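Local coordinates for uncharacterized protein (Leptospirillum rubarum, PDB 3OMD) that is of unknown function but belongs to the DUF5069 family and folds as an all-helical monomer in this crystal, at residues A[14-19]-A[100-105]; A[18-21]-A[25-28]; A[27-32]-A[63-68]; A[70-75]-A[79-84]. All coordinates share one frame; numbering follows the deposited sequence. Where two conformers were deposited one is given.

Interaction 1: A[14-19]-A[100-105]; sequences RSPVDR and REYESR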
loop_
_atom_site.group_PDB
_atom_site.type_symbol
_atom_site.label_atom_id
_atom_site.label_comp_id
_atom_site.label_asym_id
_atom_site.label_seq_id
_atom_site.Cartn_x
_atom_site.Cartn_y
_atom_site.Cartn_z
ATOM N N ARG A 14 6.406 -3.324 0.986
ATOM C CA ARG A 14 6.947 -2.234 1.816
ATOM C C ARG A 14 5.877 -1.511 2.628
ATOM O O ARG A 14 4.657 -1.625 2.343
ATOM C CB ARG A 14 7.769 -1.266 0.933
ATOM C CG ARG A 14 9.151 -1.914 0.594
ATOM C CD ARG A 14 9.941 -1.141 -0.447
ATOM N NE ARG A 14 9.243 -1.139 -1.727
ATOM C CZ ARG A 14 9.635 -0.396 -2.765
ATOM N NH1 ARG A 14 10.691 0.402 -2.653
ATOM N NH2 ARG A 14 8.947 -0.425 -3.893
ATOM N N SER A 15 6.355 -0.775 3.637
ATOM C CA SER A 15 5.455 -0.124 4.574
ATOM C C SER A 15 4.503 0.843 3.888
ATOM O O SER A 15 4.905 1.593 2.991
ATOM C CB SER A 15 6.280 0.660 5.599
ATOM O OG SER A 15 5.404 1.396 6.452
ATOM N N PRO A 16 3.254 0.910 4.364
ATOM C CA PRO A 16 2.307 1.952 3.907
ATOM C C PRO A 16 2.917 3.350 3.960
ATOM O O PRO A 16 2.547 4.200 3.148
ATOM C CB PRO A 16 1.174 1.861 4.957
ATOM C CG PRO A 16 1.125 0.364 5.271
ATOM C CD PRO A 16 2.637 -0.015 5.345
ATOM N N VAL A 17 3.784 3.625 4.938
ATOM C CA VAL A 17 4.267 4.996 5.157
ATOM C C VAL A 17 5.758 5.178 4.775
ATOM O O VAL A 17 6.366 6.194 5.125
ATOM C CB VAL A 17 3.955 5.484 6.594
ATOM C CG1 VAL A 17 2.400 5.495 6.816
ATOM C CG2 VAL A 17 4.734 4.687 7.646
ATOM N N ASP A 18 6.292 4.211 4.016
ATOM C CA ASP A 18 7.635 4.317 3.417
ATOM C C ASP A 18 7.397 5.076 2.092
ATOM O O ASP A 18 7.020 4.480 1.072
ATOM C CB ASP A 18 8.188 2.915 3.186
ATOM C CG ASP A 18 9.603 2.925 2.600
ATOM O OD1 ASP A 18 10.150 4.025 2.306
ATOM O OD2 ASP A 18 10.121 1.810 2.429
ATOM N N ARG A 19 7.603 6.402 2.118
ATOM C CA ARG A 19 7.069 7.251 1.028
ATOM C C ARG A 19 7.966 7.271 -0.216
ATOM O O ARG A 19 9.205 7.108 -0.129
ATOM C CB ARG A 19 6.850 8.676 1.531
ATOM C CG ARG A 19 5.768 8.746 2.623
ATOM C CD ARG A 19 5.613 10.167 3.175
ATOM N NE ARG A 19 4.506 10.206 4.135
ATOM C CZ ARG A 19 4.229 11.271 4.868
ATOM N NH1 ARG A 19 4.976 12.382 4.757
ATOM N NH2 ARG A 19 3.196 11.255 5.703
ATOM N N ARG A 100 -2.748 12.150 4.657
ATOM C CA ARG A 100 -3.384 12.421 5.957
ATOM C C ARG A 100 -4.627 11.538 6.111
ATOM O O ARG A 100 -4.853 10.949 7.188
ATOM C CB ARG A 100 -3.751 13.914 6.043
ATOM C CG ARG A 100 -4.556 14.280 7.268
ATOM C CD ARG A 100 -5.181 15.682 7.083
ATOM N NE ARG A 100 -6.019 16.044 8.231
ATOM C CZ ARG A 100 -6.678 17.196 8.367
ATOM N NH1 ARG A 100 -6.594 18.152 7.434
ATOM N NH2 ARG A 100 -7.378 17.416 9.469
ATOM N N GLU A 101 -5.406 11.404 5.034
ATOM C CA GLU A 101 -6.603 10.567 5.125
ATOM C C GLU A 101 -6.222 9.084 5.265
ATOM O O GLU A 101 -6.786 8.363 6.082
ATOM C CB GLU A 101 -7.536 10.811 3.926
ATOM C CG GLU A 101 -8.809 9.994 4.042
ATOM C CD GLU A 101 -9.898 10.355 3.060
ATOM O OE1 GLU A 101 -9.733 11.277 2.253
ATOM O OE2 GLU A 101 -10.965 9.708 3.137
ATOM N N TYR A 102 -5.252 8.636 4.469
ATOM C CA TYR A 102 -4.792 7.243 4.485
ATOM C C TYR A 102 -4.297 6.851 5.868
ATOM O O TYR A 102 -4.669 5.787 6.389
ATOM C CB TYR A 102 -3.662 7.181 3.481
ATOM C CG TYR A 102 -2.933 5.877 3.303
ATOM C CD1 TYR A 102 -3.481 4.839 2.506
ATOM C CD2 TYR A 102 -1.658 5.685 3.833
ATOM C CE1 TYR A 102 -2.751 3.641 2.264
ATOM C CE2 TYR A 102 -0.931 4.508 3.615
ATOM C CZ TYR A 102 -1.482 3.513 2.833
ATOM O OH TYR A 102 -0.751 2.395 2.605
ATOM N N GLU A 103 -3.470 7.711 6.459
ATOM C CA GLU A 103 -2.899 7.403 7.792
ATOM C C GLU A 103 -3.961 7.505 8.903
ATOM O O GLU A 103 -3.753 6.973 9.995
ATOM C CB GLU A 103 -1.729 8.334 8.085
ATOM C CG GLU A 103 -0.549 8.039 7.162
ATOM C CD GLU A 103 0.593 8.983 7.323
ATOM O OE1 GLU A 103 0.731 9.615 8.419
ATOM O OE2 GLU A 103 1.372 9.125 6.362
ATOM N N SER A 104 -5.083 8.182 8.632
ATOM C CA SER A 104 -6.145 8.295 9.634
ATOM C C SER A 104 -7.128 7.140 9.581
ATOM O O SER A 104 -7.937 6.990 10.499
ATOM C CB SER A 104 -6.942 9.590 9.433
ATOM O OG SER A 104 -7.832 9.479 8.335
ATOM N N ARG A 105 -7.089 6.339 8.512
ATOM C CA ARG A 105 -8.125 5.296 8.312
ATOM C C ARG A 105 -8.183 4.338 9.484
ATOM O O ARG A 105 -7.184 3.721 9.843
ATOM C CB ARG A 105 -7.893 4.532 7.004
ATOM C CG ARG A 105 -8.227 5.360 5.789
ATOM C CD ARG A 105 -7.874 4.662 4.448
ATOM N NE ARG A 105 -8.200 5.532 3.287
ATOM C CZ ARG A 105 -9.384 5.569 2.685
ATOM N NH1 ARG A 105 -10.363 4.776 3.113
ATOM N NH2 ARG A 105 -9.597 6.396 1.659
#
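Glu103 OE2 takes a hydrogen bond from Arg19 NH2 at 2.9 Å, the charged half of the join between loop 14-19 and the end of helix 92-104. The bond is nearly straight, 164° at the hydrogen, and reaches OE2 on its syn side. Seen from the arginine, the oxygen lies at the guanidinium edge, practically in its plane, while guanidinium and carboxylate are turned 32° against each other. Arg19 reaches this far because its chain is extended from CG to NE; NE is left to pair with Asp24, so that two acids hold the guanidinium. Val17 CG1 crosses the same acid at a slant, 3.9 Å from Glu103 CG, a thin apolar flank to a bridge near the surface.

The buried half is Pro16 against Tyr102. With CG anti to the backbone N (chi1 178°), the tyrosine ring is carried out from the helix to the proline, and the two side chains cross at about a right angle. Pro16 CB sits 3.1 Å from Tyr102 OH and 3.6 Å from Tyr102 CE2. That hydroxyl is hydrogen-bonded to His25 ND1, which fixes the outer end of the ring. The loop itself is stiffened by a type I turn from Ser15 to Asp18 and by an ST turn, in which Val17 N donates to Ser15 OG at 3.1 Å.

Around this joint, helix 133-140 packs on Pro16 through Val134 and Leu137, Phe98 of helix 92-104 meets the Tyr102 ring, and Leu50 of helix 50-58 also touches the tyrosine.

Interaction 2: A[18-21]-A[25-28]; sequences DRLG and HLKR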
loop_
_atom_site.group_PDB
_atom_site.type_symbol
_atom_site.label_atom_id
_atom_site.label_comp_id
_atom_site.label_asym_id
_atom_site.label_seq_id
_atom_site.Cartn_x
_atom_site.Cartn_y
_atom_site.Cartn_z
ATOM N N ASP A 18 6.292 4.211 4.016
ATOM C CA ASP A 18 7.635 4.317 3.417
ATOM C C ASP A 18 7.397 5.076 2.092
ATOM O O ASP A 18 7.020 4.480 1.072
ATOM C CB ASP A 18 8.188 2.915 3.186
ATOM C CG ASP A 18 9.603 2.925 2.600
ATOM O OD1 ASP A 18 10.150 4.025 2.306
ATOM O OD2 ASP A 18 10.121 1.810 2.429
ATOM N N ARG A 19 7.603 6.402 2.118
ATOM C CA ARG A 19 7.069 7.251 1.028
ATOM C C ARG A 19 7.966 7.271 -0.216
ATOM O O ARG A 19 9.205 7.108 -0.129
ATOM C CB ARG A 19 6.850 8.676 1.531
ATOM C CG ARG A 19 5.768 8.746 2.623
ATOM C CD ARG A 19 5.613 10.167 3.175
ATOM N NE ARG A 19 4.506 10.206 4.135
ATOM C CZ ARG A 19 4.229 11.271 4.868
ATOM N NH1 ARG A 19 4.976 12.382 4.757
ATOM N NH2 ARG A 19 3.196 11.255 5.703
ATOM N N LEU A 20 7.332 7.503 -1.370
ATOM C CA LEU A 20 8.047 7.653 -2.639
ATOM C C LEU A 20 7.376 8.844 -3.299
ATOM O O LEU A 20 6.177 8.878 -3.420
ATOM C CB LEU A 20 7.875 6.397 -3.501
ATOM C CG LEU A 20 8.494 6.464 -4.919
ATOM C CD1 LEU A 20 9.974 6.777 -4.904
ATOM C CD2 LEU A 20 8.215 5.132 -5.650
ATOM N N GLY A 21 8.168 9.827 -3.732
ATOM C CA GLY A 21 7.566 11.037 -4.314
ATOM C C GLY A 21 6.655 11.758 -3.314
ATOM O O GLY A 21 5.712 12.441 -3.707
ATOM N N HIS A 25 1.613 4.553 0.414
ATOM C CA HIS A 25 1.058 3.424 -0.353
ATOM C C HIS A 25 1.794 3.085 -1.646
ATOM O O HIS A 25 1.767 1.920 -2.073
ATOM C CB HIS A 25 -0.453 3.594 -0.666
ATOM C CG HIS A 25 -1.136 2.282 -0.850
ATOM N ND1 HIS A 25 -1.256 1.379 0.186
ATOM C CD2 HIS A 25 -1.618 1.658 -1.961
ATOM C CE1 HIS A 25 -1.818 0.274 -0.271
ATOM N NE2 HIS A 25 -2.046 0.418 -1.569
ATOM N N LEU A 26 2.425 4.084 -2.291
ATOM C CA LEU A 26 2.980 3.848 -3.654
ATOM C C LEU A 26 4.035 2.719 -3.657
ATOM O O LEU A 26 3.970 1.801 -4.503
ATOM C CB LEU A 26 3.531 5.161 -4.223
ATOM C CG LEU A 26 4.221 5.004 -5.588
ATOM C CD1 LEU A 26 3.320 4.343 -6.642
ATOM C CD2 LEU A 26 4.710 6.416 -6.051
ATOM N N LYS A 27 5.008 2.751 -2.730
ATOM C CA LYS A 27 6.001 1.638 -2.715
ATOM C C LYS A 27 5.293 0.296 -2.498
ATOM O O LYS A 27 5.647 -0.700 -3.129
ATOM C CB LYS A 27 7.029 1.857 -1.605
ATOM C CG LYS A 27 8.055 2.961 -1.948
ATOM C CD LYS A 27 9.150 2.971 -0.894
ATOM C CE LYS A 27 10.196 4.029 -1.226
ATOM N NZ LYS A 27 11.336 3.993 -0.232
ATOM N N ARG A 28 4.344 0.274 -1.545
ATOM C CA ARG A 28 3.661 -0.954 -1.183
ATOM C C ARG A 28 2.905 -1.530 -2.393
ATOM O O ARG A 28 2.949 -2.742 -2.659
ATOM C CB ARG A 28 2.677 -0.651 -0.043
ATOM C CG ARG A 28 1.939 -1.905 0.482
ATOM C CD ARG A 28 1.209 -1.531 1.740
ATOM N NE ARG A 28 0.629 -2.708 2.392
ATOM C CZ ARG A 28 1.299 -3.516 3.211
ATOM N NH1 ARG A 28 2.564 -3.259 3.536
ATOM N NH2 ARG A 28 0.672 -4.573 3.744
HETATM O O HOH W 1 5.057 4.778 -0.688
#
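This is a short-range return of the chain just before helix 26-38, where loop 18-21 packs on the helix's first turn and is held by a salt bridge, a bridging water and a leucine pair. Lys27 carries most of it. Its chain is extended beyond CG and runs along the loop, CD passing 3.3 Å from Asp18 O and CE lying 3.4 Å from Arg19 O, until NZ bonds Asp18 OD1 at 2.8 Å. The ammonium meets that oxygen from above the carboxylate, 41° out of its plane. Midway along the lysine, CG packs 3.8 Å from Leu20 CB.

Water 1 ties the two backbones together: it donates to Asp18 O at 2.7 Å and accepts from Lys27 N at 2.9 Å, giving an amide of the helix's first turn a partner that the helix itself does not supply.

On the buried side, Leu20 CD2 touches Leu26 CD2 at 3.8 Å, and the two side chains cross obliquely.

Leu79 of helix 75-85 packs on both leucines, Asp75 of that helix touches Leu20 and Lys27, and Phe54 of helix 50-58 lies against Leu26.

Interaction 3: A[27-32]-A[63-68]; sequences KRVIDK and EKFAEA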
loop_
_atom_site.group_PDB
_atom_site.type_symbol
_atom_site.label_atom_id
_atom_site.label_comp_id
_atom_site.label_asym_id
_atom_site.label_seq_id
_atom_site.Cartn_x
_atom_site.Cartn_y
_atom_site.Cartn_z
ATOM N N LYS A 27 5.008 2.751 -2.730
ATOM C CA LYS A 27 6.001 1.638 -2.715
ATOM C C LYS A 27 5.293 0.296 -2.498
ATOM O O LYS A 27 5.647 -0.700 -3.129
ATOM C CB LYS A 27 7.029 1.857 -1.605
ATOM C CG LYS A 27 8.055 2.961 -1.948
ATOM C CD LYS A 27 9.150 2.971 -0.894
ATOM C CE LYS A 27 10.196 4.029 -1.226
ATOM N NZ LYS A 27 11.336 3.993 -0.232
ATOM N N ARG A 28 4.344 0.274 -1.545
ATOM C CA ARG A 28 3.661 -0.954 -1.183
ATOM C C ARG A 28 2.905 -1.530 -2.393
ATOM O O ARG A 28 2.949 -2.742 -2.659
ATOM C CB ARG A 28 2.677 -0.651 -0.043
ATOM C CG ARG A 28 1.939 -1.905 0.482
ATOM C CD ARG A 28 1.209 -1.531 1.740
ATOM N NE ARG A 28 0.629 -2.708 2.392
ATOM C CZ ARG A 28 1.299 -3.516 3.211
ATOM N NH1 ARG A 28 2.564 -3.259 3.536
ATOM N NH2 ARG A 28 0.672 -4.573 3.744
ATOM N N VAL A 29 2.193 -0.667 -3.114
ATOM C CA VAL A 29 1.441 -1.157 -4.263
ATOM C C VAL A 29 2.317 -1.461 -5.470
ATOM O O VAL A 29 1.930 -2.308 -6.279
ATOM C CB VAL A 29 0.238 -0.218 -4.581
ATOM C CG1 VAL A 29 0.671 1.078 -5.292
ATOM C CG2 VAL A 29 -0.798 -0.952 -5.403
ATOM N N ILE A 30 3.452 -0.771 -5.623
ATOM C CA ILE A 30 4.453 -1.280 -6.583
ATOM C C ILE A 30 4.777 -2.748 -6.299
ATOM O O ILE A 30 4.763 -3.598 -7.203
ATOM C CB ILE A 30 5.712 -0.397 -6.574
ATOM C CG1 ILE A 30 5.379 0.966 -7.222
ATOM C CG2 ILE A 30 6.902 -1.080 -7.332
ATOM C CD1 ILE A 30 6.533 2.017 -6.943
ATOM N N ASP A 31 5.058 -3.040 -5.034
ATOM C CA ASP A 31 5.454 -4.409 -4.680
ATOM C C ASP A 31 4.319 -5.382 -4.945
ATOM O O ASP A 31 4.541 -6.470 -5.472
ATOM C CB ASP A 31 5.842 -4.469 -3.210
ATOM C CG ASP A 31 7.125 -3.715 -2.906
ATOM O OD1 ASP A 31 7.891 -3.350 -3.837
ATOM O OD2 ASP A 31 7.393 -3.455 -1.700
ATOM N N LYS A 32 3.107 -4.979 -4.578
ATOM C CA LYS A 32 1.951 -5.861 -4.790
ATOM C C LYS A 32 1.680 -6.042 -6.287
ATOM O O LYS A 32 1.310 -7.151 -6.709
ATOM C CB LYS A 32 0.688 -5.304 -4.101
ATOM C CG LYS A 32 0.828 -5.363 -2.550
ATOM C CD LYS A 32 -0.274 -4.599 -1.800
ATOM C CE LYS A 32 -1.585 -5.213 -2.100
ATOM N NZ LYS A 32 -2.699 -4.340 -1.494
ATOM N N GLU A 63 -4.938 -1.913 -13.862
ATOM C CA GLU A 63 -4.424 -2.808 -14.902
ATOM C C GLU A 63 -3.240 -2.131 -15.597
ATOM O O GLU A 63 -2.184 -2.743 -15.825
ATOM C CB GLU A 63 -5.496 -3.179 -15.946
ATOM C CG GLU A 63 -6.643 -3.999 -15.396
ATOM C CD GLU A 63 -7.774 -4.258 -16.403
ATOM O OE1 GLU A 63 -7.751 -3.777 -17.565
ATOM O OE2 GLU A 63 -8.726 -4.948 -16.010
ATOM N N LYS A 64 -3.425 -0.863 -15.935
ATOM C CA LYS A 64 -2.320 -0.101 -16.562
ATOM C C LYS A 64 -1.135 0.062 -15.637
ATOM O O LYS A 64 0.016 -0.026 -16.105
ATOM C CB LYS A 64 -2.818 1.251 -17.053
ATOM C CG LYS A 64 -3.898 1.127 -18.124
ATOM C CD LYS A 64 -4.320 2.464 -18.641
ATOM C CE LYS A 64 -5.364 2.267 -19.745
ATOM N NZ LYS A 64 -5.780 3.574 -20.335
ATOM N N PHE A 65 -1.383 0.257 -14.340
ATOM C CA PHE A 65 -0.282 0.343 -13.380
ATOM C C PHE A 65 0.510 -0.957 -13.298
ATOM O O PHE A 65 1.755 -0.916 -13.341
ATOM C CB PHE A 65 -0.864 0.755 -12.027
ATOM C CG PHE A 65 0.164 0.925 -10.939
ATOM C CD1 PHE A 65 0.772 2.152 -10.731
ATOM C CD2 PHE A 65 0.494 -0.134 -10.109
ATOM C CE1 PHE A 65 1.692 2.316 -9.701
ATOM C CE2 PHE A 65 1.440 0.013 -9.094
ATOM C CZ PHE A 65 2.045 1.247 -8.885
ATOM N N ALA A 66 -0.187 -2.103 -13.250
ATOM C CA ALA A 66 0.512 -3.378 -13.179
ATOM C C ALA A 66 1.324 -3.591 -14.451
ATOM O O ALA A 66 2.434 -4.102 -14.378
ATOM C CB ALA A 66 -0.480 -4.557 -12.935
ATOM N N GLU A 67 0.771 -3.237 -15.607
ATOM C CA GLU A 67 1.536 -3.361 -16.856
ATOM C C GLU A 67 2.754 -2.443 -16.870
ATOM O O GLU A 67 3.849 -2.839 -17.308
ATOM C CB GLU A 67 0.657 -3.048 -18.070
ATOM C CG GLU A 67 1.405 -3.219 -19.436
ATOM C CD GLU A 67 1.883 -4.653 -19.706
ATOM O OE1 GLU A 67 1.233 -5.600 -19.180
ATOM O OE2 GLU A 67 2.911 -4.831 -20.429
ATOM N N ALA A 68 2.581 -1.235 -16.337
ATOM C CA ALA A 68 3.656 -0.259 -16.362
ATOM C C ALA A 68 4.855 -0.695 -15.535
ATOM O O ALA A 68 6.010 -0.427 -15.930
ATOM C CB ALA A 68 3.161 1.108 -15.865
#
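Apolar contacts come first: Phe65 of helix 62-69 extends its ring to helix 26-38 and touches Val29 and Ile30 with its outer end. CZ lies 3.7 Å from Ile30 CG1, which approaches the ring obliquely, and 3.9 Å from Val29 CG1. The isoleucine crosses the phenylalanine at about a right angle, whereas the valine meets it at a slant. Phe65 reaches across because CG is anti to its backbone N (chi1 -178°). Val29 CG1 stands between its own backbone N and carbonyl carbon (chi1 77°), where it faces the ring end.

The one polar atom in the contact is Val29 O, which sits near the ring plane at the edge, 3.7 Å from Phe65 CE2.

The ring has other company: Phe55 meets it with planes at about 60°, and Leu26, Ala33, Tyr46 and Met78 also touch it. Replacing the ring by the methyl of an alanine is likely to open a gap between the two helices and leave Val29 CG1 and Ile30 CG1 without their partner.

With all three touching residues buried and Phe65 the sole bridge from its helix segment, this join rests on shape and the exclusion of water, rather than on paired charges or directed bonds.

Interaction 4: A[70-75]-A[79-84]; sequences KSRPQD and LAWVHS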
loop_
_atom_site.group_PDB
_atom_site.type_symbol
_atom_site.label_atom_id
_atom_site.label_comp_id
_atom_site.label_asym_id
_atom_site.label_seq_id
_atom_site.Cartn_x
_atom_site.Cartn_y
_atom_site.Cartn_z
ATOM N N LYS A 70 6.079 -3.566 -15.215
ATOM C CA LYS A 70 6.860 -4.601 -15.923
ATOM C C LYS A 70 8.072 -4.090 -16.679
ATOM O O LYS A 70 9.020 -4.860 -16.873
ATOM C CB LYS A 70 5.993 -5.393 -16.907
ATOM C CG LYS A 70 4.821 -6.075 -16.217
ATOM C CD LYS A 70 4.019 -6.876 -17.265
ATOM C CE LYS A 70 2.805 -7.628 -16.735
ATOM N NZ LYS A 70 2.012 -8.370 -17.807
ATOM N N SER A 71 8.035 -2.870 -17.215
ATOM C CA SER A 71 9.207 -2.326 -17.912
ATOM C C SER A 71 9.947 -1.287 -17.066
ATOM O O SER A 71 10.910 -0.652 -17.532
ATOM C CB SER A 71 8.827 -1.735 -19.269
ATOM O OG SER A 71 7.882 -0.699 -19.034
ATOM N N ARG A 72 9.508 -1.124 -15.814
ATOM C CA ARG A 72 10.040 -0.097 -14.894
ATOM C C ARG A 72 10.461 -0.707 -13.559
ATOM O O ARG A 72 9.732 -0.621 -12.566
ATOM C CB ARG A 72 8.945 0.945 -14.670
ATOM C CG ARG A 72 8.643 1.676 -15.995
ATOM C CD ARG A 72 7.399 2.586 -15.884
ATOM N NE ARG A 72 7.195 3.324 -17.124
ATOM C CZ ARG A 72 6.516 2.867 -18.184
ATOM N NH1 ARG A 72 5.937 1.647 -18.179
ATOM N NH2 ARG A 72 6.418 3.639 -19.264
ATOM N N PRO A 73 11.644 -1.315 -13.504
ATOM C CA PRO A 73 12.095 -2.068 -12.351
ATOM C C PRO A 73 12.485 -1.209 -11.161
ATOM O O PRO A 73 12.479 -1.700 -10.025
ATOM C CB PRO A 73 13.338 -2.833 -12.881
ATOM C CG PRO A 73 13.787 -2.032 -14.039
ATOM C CD PRO A 73 12.553 -1.468 -14.661
ATOM N N GLN A 74 12.753 0.074 -11.407
ATOM C CA GLN A 74 13.179 0.946 -10.346
ATOM C C GLN A 74 12.029 1.857 -9.907
ATOM O O GLN A 74 11.238 2.329 -10.724
ATOM C CB GLN A 74 14.341 1.799 -10.815
ATOM C CG GLN A 74 15.525 1.014 -11.420
ATOM C CD GLN A 74 16.002 -0.166 -10.551
ATOM O OE1 GLN A 74 16.402 -1.222 -11.083
ATOM N NE2 GLN A 74 15.968 0.000 -9.225
ATOM N N ASP A 75 12.000 2.141 -8.615
ATOM C CA ASP A 75 10.999 3.051 -8.025
ATOM C C ASP A 75 10.932 4.384 -8.787
ATOM O O ASP A 75 9.848 4.915 -8.972
ATOM C CB ASP A 75 11.352 3.349 -6.556
ATOM C CG ASP A 75 10.901 2.275 -5.601
ATOM O OD1 ASP A 75 10.227 1.294 -5.988
ATOM O OD2 ASP A 75 11.230 2.433 -4.414
ATOM N N LEU A 79 7.592 5.946 -10.317
ATOM C CA LEU A 79 7.134 7.267 -9.872
ATOM C C LEU A 79 6.946 8.193 -11.077
ATOM O O LEU A 79 5.938 8.927 -11.157
ATOM C CB LEU A 79 8.124 7.876 -8.860
ATOM C CG LEU A 79 7.807 9.320 -8.387
ATOM C CD1 LEU A 79 6.445 9.343 -7.677
ATOM C CD2 LEU A 79 8.892 9.819 -7.486
ATOM N N ALA A 80 7.892 8.160 -12.029
ATOM C CA ALA A 80 7.773 9.020 -13.210
ATOM C C ALA A 80 6.521 8.620 -14.006
ATOM O O ALA A 80 5.814 9.491 -14.550
ATOM C CB ALA A 80 9.030 8.962 -14.065
ATOM N N TRP A 81 6.216 7.322 -14.070
ATOM C CA TRP A 81 5.007 6.900 -14.781
ATOM C C TRP A 81 3.743 7.446 -14.084
ATOM O O TRP A 81 2.842 8.009 -14.723
ATOM C CB TRP A 81 4.950 5.351 -14.879
ATOM C CG TRP A 81 3.811 4.884 -15.733
ATOM C CD1 TRP A 81 3.817 4.687 -17.088
ATOM C CD2 TRP A 81 2.495 4.522 -15.276
ATOM N NE1 TRP A 81 2.576 4.247 -17.510
ATOM C CE2 TRP A 81 1.747 4.134 -16.420
ATOM C CE3 TRP A 81 1.876 4.504 -14.017
ATOM C CZ2 TRP A 81 0.416 3.720 -16.348
ATOM C CZ3 TRP A 81 0.495 4.112 -13.941
ATOM C CH2 TRP A 81 -0.190 3.706 -15.111
ATOM N N VAL A 82 3.700 7.313 -12.758
ATOM C CA VAL A 82 2.578 7.859 -11.998
ATOM C C VAL A 82 2.380 9.361 -12.293
ATOM O O VAL A 82 1.253 9.829 -12.585
ATOM C CB VAL A 82 2.757 7.604 -10.486
ATOM C CG1 VAL A 82 1.730 8.426 -9.649
ATOM C CG2 VAL A 82 2.601 6.104 -10.219
ATOM N N HIS A 83 3.473 10.120 -12.245
ATOM C CA HIS A 83 3.361 11.562 -12.529
ATOM C C HIS A 83 2.810 11.788 -13.936
ATOM O O HIS A 83 1.975 12.671 -14.141
ATOM C CB HIS A 83 4.715 12.233 -12.347
ATOM C CG HIS A 83 5.123 12.381 -10.914
ATOM N ND1 HIS A 83 6.437 12.570 -10.518
ATOM C CD2 HIS A 83 4.378 12.467 -9.788
ATOM C CE1 HIS A 83 6.475 12.727 -9.206
ATOM N NE2 HIS A 83 5.248 12.641 -8.738
ATOM N N SER A 84 3.262 10.985 -14.898
ATOM C CA SER A 84 2.838 11.180 -16.278
ATOM C C SER A 84 1.339 10.850 -16.477
ATOM O O SER A 84 0.718 11.347 -17.425
ATOM C CB SER A 84 3.747 10.370 -17.228
ATOM O OG SER A 84 3.408 8.997 -17.234
#
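The start of helix 75-85 and the loop leading into it make this contact, in which an arginine of the loop turns one guanidinium face to Trp81, nearly two turns into the helix. Trp81 CD1 stands over the centre of that face of Arg72, 3.4 Å from Arg72 CZ. The two planes are 55° apart, so the groups do not stack flat; the pyrrole corner of the indole is what touches the cationic group. Arg72 NH2 lies 3.5 Å from Trp81 CD1, and farther back along the chain Arg72 CD packs 3.8 Å from Trp81 CB. The arginine is extended from CG to NE, then turns its guanidinium steeply about the CD-NE bond (chi4 86°), which presents a face to the indole. Arg72 NH1 is bonded to Ala68 O, so the polar end also ties back to helix 62-69. With a leucine in its place, the Ala68 carbonyl would probably be left without this donor and Trp81 CD1 without the guanidinium face it stands over.

Nearer the helix start, Leu79 N donates to Asp75 O at 2.8 Å, an i+4 bond of the first turn that follows the N-cap residue Gln74. The Asp75 carboxylate itself pairs with Arg14.

Trp81 lies against Lys64, Phe65 and Ala68 of helix 62-69, Leu79 packs on Leu26 of helix 26-38, and Arg72 O accepts a hydrogen bond from Arg34 of that same helix.

From the N terminus, loop 14-19 opens interaction 1, whose long loop closes only at 100-105 on helix 92-104 and encloses interactions 3 and 4. Interaction 2 starts from the same stretch, sharing Asp18 and Arg19, but closes almost at once on helix 26-38. Interaction 3 takes up that helix where interaction 2 leaves it, sharing Lys27 and Arg28, and closes on helix 62-69. Interaction 4 follows in series, joining the next loop to helix 75-85. Further contacts join the set: a hydrogen bond His25-Tyr102, a salt bridge Arg14-Asp75, and packing of Trp81 on Ala68. Helix 26-38 carries segments of interactions 2 and 3, and residues of the other two contacts touch it.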